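Local coordinates for protein 23S rRNA (guanine(2535)-N(1))-methyltransferase (Streptomyces viridochromogenes, PDB 1O9G) that methylates N1 of guanosine 2535 in 23S ribosomal RNA with S-adenosyl-L-methionine as methyl donor, conferring resistance to the orthosomycin antibiotic avilamycin, at residues Leu90-Pro102 against Thr139-Thr151. The protein carries 3 engineered substitutions. Sequence-based numbering, arbitrary orientation.
Sequences LELAAKNLALLSP and TAEGGALPCAIRT
The puckered pyrrolidine ring of Pro-102, the only side-chain ring to meet the opposite segment, sets CD 3.8 Å from Ala-144 N and also against Ala-144 CB, while CG approaches Thr-139 OG1, a hydroxyl hydrogen-bonded to Arg-135 O. Two residues earlier, Leu-100 O accepts the Leu-145 N-H at 3.0 Å, almost straight at 175°; water 1 gives the same oxygen a weak second bond and bridges it to Leu-145 O. Further along, helix 90-98 runs antiparallel to strand 147-151, their axes 9.5 Å apart. With CG1 anti to the backbone N (chi1 177°) and the chain extended beyond it, Ile-149 pushes CD1 to 3.5 Å from Ala-93 CB, lies alongside the oppositely directed Leu-90, CD1 to CD2, and takes Leu-97 CD1 against its CB at 3.8 Å. Cys-147 SG lies 4.1 Å from Leu-97 CB, and Leu-90 CD1 packs on Thr-151. This is the helix-on-strand packing of a Rossmann-like beta-alpha-beta crossover, here with two further helices inserted; strand 147-151 pairs with strand 77-84 through Val-80 and Ala-82. The helix-strand interface thus relies on close apolar packing, whereas directional bonding is concentrated at the backbone of the adjoining loops.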
loop_
_atom_site.group_PDB
_atom_site.type_symbol
_atom_site.label_atom_id
_atom_site.label_comp_id
_atom_site.label_asym_id
_atom_site.label_seq_id
_atom_site.Cartn_x
_atom_site.Cartn_y
_atom_site.Cartn_z
ATOM N N LEU A 90 -9.328 0.854 9.994
ATOM C CA LEU A 90 -8.469 -0.249 10.393
ATOM C C LEU A 90 -9.148 -1.596 10.526
ATOM O O LEU A 90 -8.519 -2.609 10.295
ATOM C CB LEU A 90 -7.669 0.097 11.624
ATOM C CG LEU A 90 -6.615 1.200 11.471
ATOM C CD1 LEU A 90 -5.932 1.473 12.780
ATOM C CD2 LEU A 90 -5.600 0.798 10.431
ATOM N N GLU A 91 -10.426 -1.601 10.865
ATOM C CA GLU A 91 -11.204 -2.830 10.916
ATOM C C GLU A 91 -11.222 -3.469 9.535
ATOM O O GLU A 91 -11.010 -4.664 9.389
ATOM C CB GLU A 91 -12.670 -2.570 11.367
ATOM C CG GLU A 91 -12.919 -1.987 12.766
ATOM C CD GLU A 91 -14.426 -1.834 13.122
ATOM O OE1 GLU A 91 -15.258 -1.743 12.195
ATOM O OE2 GLU A 91 -14.810 -1.792 14.316
ATOM N N LEU A 92 -11.440 -2.663 8.506
ATOM C CA LEU A 92 -11.468 -3.183 7.151
ATOM C C LEU A 92 -10.063 -3.553 6.678
ATOM O O LEU A 92 -9.890 -4.572 6.024
ATOM C CB LEU A 92 -12.098 -2.189 6.206
ATOM C CG LEU A 92 -12.497 -2.762 4.838
ATOM C CD1 LEU A 92 -13.641 -3.789 4.938
ATOM C CD2 LEU A 92 -12.924 -1.622 3.958
ATOM N N ALA A 93 -9.057 -2.756 7.039
ATOM C CA ALA A 93 -7.673 -3.068 6.702
ATOM C C ALA A 93 -7.266 -4.417 7.267
ATOM O O ALA A 93 -6.578 -5.196 6.624
ATOM C CB ALA A 93 -6.696 -1.985 7.138
ATOM N N ALA A 94 -7.754 -4.720 8.461
ATOM C CA ALA A 94 -7.429 -5.980 9.092
ATOM C C ALA A 94 -8.038 -7.143 8.296
ATOM O O ALA A 94 -7.410 -8.176 8.163
ATOM C CB ALA A 94 -7.903 -6.001 10.516
ATOM N N LYS A 95 -9.264 -6.995 7.792
ATOM C CA LYS A 95 -9.875 -8.015 6.938
ATOM C C LYS A 95 -9.058 -8.211 5.674
ATOM O O LYS A 95 -8.872 -9.335 5.213
ATOM C CB LYS A 95 -11.335 -7.681 6.571
ATOM C CG LYS A 95 -12.298 -7.784 7.716
ATOM C CD LYS A 95 -13.732 -7.574 7.228
ATOM C CE LYS A 95 -14.348 -8.830 6.627
ATOM N NZ LYS A 95 -15.832 -8.748 6.621
ATOM N N ASN A 96 -8.557 -7.126 5.102
ATOM C CA ASN A 96 -7.731 -7.258 3.907
ATOM C C ASN A 96 -6.413 -7.935 4.236
ATOM O O ASN A 96 -5.993 -8.832 3.520
ATOM C CB ASN A 96 -7.525 -5.924 3.174
ATOM C CG ASN A 96 -8.659 -5.583 2.247
ATOM O OD1 ASN A 96 -9.149 -6.473 1.566
ATOM N ND2 ASN A 96 -9.057 -4.298 2.156
ATOM N N LEU A 97 -5.759 -7.536 5.322
ATOM C CA LEU A 97 -4.487 -8.161 5.679
ATOM C C LEU A 97 -4.614 -9.645 6.026
ATOM O O LEU A 97 -3.666 -10.400 5.895
ATOM C CB LEU A 97 -3.766 -7.450 6.812
ATOM C CG LEU A 97 -3.195 -6.111 6.455
ATOM C CD1 LEU A 97 -2.397 -5.654 7.674
ATOM C CD2 LEU A 97 -2.327 -6.061 5.258
ATOM N N ALA A 98 -5.787 -10.050 6.500
ATOM C CA ALA A 98 -6.053 -11.459 6.748
ATOM C C ALA A 98 -5.856 -12.288 5.460
ATOM O O ALA A 98 -5.566 -13.476 5.535
ATOM C CB ALA A 98 -7.433 -11.656 7.324
ATOM N N LEU A 99 -6.044 -11.674 4.296
ATOM C CA LEU A 99 -5.865 -12.331 3.013
ATOM C C LEU A 99 -4.414 -12.593 2.625
ATOM O O LEU A 99 -4.160 -13.209 1.597
ATOM C CB LEU A 99 -6.549 -11.511 1.906
ATOM C CG LEU A 99 -8.045 -11.260 2.139
ATOM C CD1 LEU A 99 -8.521 -10.282 1.105
ATOM C CD2 LEU A 99 -8.839 -12.545 2.094
ATOM N N LEU A 100 -3.472 -12.153 3.443
ATOM C CA LEU A 100 -2.053 -12.386 3.180
ATOM C C LEU A 100 -1.586 -13.739 3.683
ATOM O O LEU A 100 -0.394 -14.018 3.620
ATOM C CB LEU A 100 -1.204 -11.265 3.756
ATOM C CG LEU A 100 -1.463 -9.922 3.104
ATOM C CD1 LEU A 100 -0.663 -8.878 3.789
ATOM C CD2 LEU A 100 -1.149 -9.938 1.598
ATOM N N SER A 101 -2.490 -14.563 4.184
ATOM C CA SER A 101 -2.140 -15.954 4.469
ATOM C C SER A 101 -3.023 -16.905 3.688
ATOM O O SER A 101 -4.161 -16.579 3.358
ATOM C CB SER A 101 -2.224 -16.273 5.947
ATOM O OG SER A 101 -3.563 -16.481 6.322
ATOM N N PRO A 102 -2.523 -18.089 3.366
ATOM C CA PRO A 102 -3.418 -19.089 2.761
ATOM C C PRO A 102 -4.692 -19.342 3.568
ATOM O O PRO A 102 -5.761 -19.431 2.933
ATOM C CB PRO A 102 -2.537 -20.325 2.650
ATOM C CG PRO A 102 -1.143 -19.762 2.515
ATOM C CD PRO A 102 -1.135 -18.571 3.442
ATOM N N THR A 139 0.900 -19.373 -1.983
ATOM C CA THR A 139 1.552 -20.574 -1.498
ATOM C C THR A 139 2.857 -20.821 -2.259
ATOM O O THR A 139 3.883 -21.118 -1.647
ATOM C CB THR A 139 0.573 -21.756 -1.665
ATOM O OG1 THR A 139 -0.557 -21.535 -0.807
ATOM C CG2 THR A 139 1.178 -23.071 -1.223
ATOM N N ALA A 140 2.819 -20.704 -3.586
ATOM C CA ALA A 140 3.988 -20.965 -4.416
ATOM C C ALA A 140 5.060 -19.863 -4.342
ATOM O O ALA A 140 6.221 -20.134 -4.550
ATOM C CB ALA A 140 3.578 -21.228 -5.860
ATOM N N GLU A 141 4.659 -18.649 -4.010
ATOM C CA GLU A 141 5.543 -17.477 -4.066
ATOM C C GLU A 141 6.143 -17.092 -2.711
ATOM O O GLU A 141 6.818 -16.066 -2.608
ATOM C CB GLU A 141 4.794 -16.297 -4.726
ATOM C CG GLU A 141 4.495 -16.564 -6.194
ATOM C CD GLU A 141 3.511 -15.609 -6.866
ATOM O OE1 GLU A 141 3.166 -14.566 -6.286
ATOM O OE2 GLU A 141 3.076 -15.966 -7.988
ATOM N N GLY A 142 5.960 -17.940 -1.701
ATOM C CA GLY A 142 6.564 -17.751 -0.395
ATOM C C GLY A 142 5.716 -18.190 0.787
ATOM O O GLY A 142 6.244 -18.231 1.908
ATOM N N GLY A 143 4.429 -18.490 0.570
ATOM C CA GLY A 143 3.516 -18.779 1.660
ATOM C C GLY A 143 3.039 -17.498 2.347
ATOM O O GLY A 143 3.168 -16.399 1.801
ATOM N N ALA A 144 2.517 -17.640 3.557
ATOM C CA ALA A 144 1.963 -16.511 4.274
ATOM C C ALA A 144 2.991 -15.377 4.346
ATOM O O ALA A 144 4.167 -15.612 4.598
ATOM C CB ALA A 144 1.528 -16.887 5.664
ATOM N N LEU A 145 2.508 -14.161 4.157
ATOM C CA LEU A 145 3.317 -12.983 4.228
ATOM C C LEU A 145 3.154 -12.347 5.610
ATOM O O LEU A 145 2.056 -11.870 5.942
ATOM C CB LEU A 145 2.902 -11.988 3.155
ATOM C CG LEU A 145 3.686 -10.681 3.136
ATOM C CD1 LEU A 145 5.167 -10.862 2.973
ATOM C CD2 LEU A 145 3.140 -9.770 2.025
ATOM N N PRO A 146 4.212 -12.332 6.434
ATOM C CA PRO A 146 4.114 -11.715 7.754
ATOM C C PRO A 146 3.620 -10.267 7.638
ATOM O O PRO A 146 4.034 -9.535 6.755
ATOM C CB PRO A 146 5.535 -11.798 8.289
ATOM C CG PRO A 146 6.118 -12.982 7.634
ATOM C CD PRO A 146 5.540 -12.940 6.235
ATOM N N CYS A 147 2.673 -9.926 8.500
ATOM C CA CYS A 147 2.040 -8.618 8.476
ATOM C C CYS A 147 1.672 -8.199 9.895
ATOM O O CYS A 147 1.432 -9.020 10.768
ATOM C CB CYS A 147 0.816 -8.602 7.552
ATOM S SG CYS A 147 -0.521 -9.689 8.062
ATOM N N ALA A 148 1.639 -6.903 10.100
ATOM C CA ALA A 148 1.273 -6.323 11.383
ATOM C C ALA A 148 0.439 -5.076 11.041
ATOM O O ALA A 148 0.628 -4.414 10.018
ATOM C CB ALA A 148 2.484 -5.951 12.111
ATOM N N ILE A 149 -0.525 -4.792 11.899
ATOM C CA ILE A 149 -1.350 -3.606 11.784
ATOM C C ILE A 149 -1.605 -3.026 13.167
ATOM O O ILE A 149 -1.996 -3.739 14.072
ATOM C CB ILE A 149 -2.658 -3.905 11.001
ATOM C CG1 ILE A 149 -3.573 -2.691 10.926
ATOM C CG2 ILE A 149 -3.449 -5.080 11.591
ATOM C CD1 ILE A 149 -4.641 -2.830 9.854
ATOM N N ARG A 150 -1.387 -1.716 13.307
ATOM C CA ARG A 150 -1.592 -0.997 14.582
ATOM C C ARG A 150 -2.128 0.416 14.268
ATOM O O ARG A 150 -1.956 0.943 13.182
ATOM C CB ARG A 150 -0.279 -0.839 15.405
ATOM C CG ARG A 150 0.285 -2.090 16.074
ATOM C CD ARG A 150 1.434 -1.805 17.017
ATOM N NE ARG A 150 1.965 -3.018 17.697
ATOM C CZ ARG A 150 2.629 -4.006 17.104
ATOM N NH1 ARG A 150 2.888 -4.028 15.805
ATOM N NH2 ARG A 150 3.050 -5.001 17.854
ATOM N N THR A 151 -2.775 1.024 15.248
ATOM C CA THR A 151 -3.122 2.445 15.206
ATOM C C THR A 151 -1.915 3.304 15.535
ATOM O O THR A 151 -1.242 3.076 16.538
ATOM C CB THR A 151 -4.204 2.738 16.227
ATOM O OG1 THR A 151 -5.318 1.872 15.997
ATOM C CG2 THR A 151 -4.739 4.124 16.039
HETATM O O HOH W 1 -0.039 -13.408 6.946
#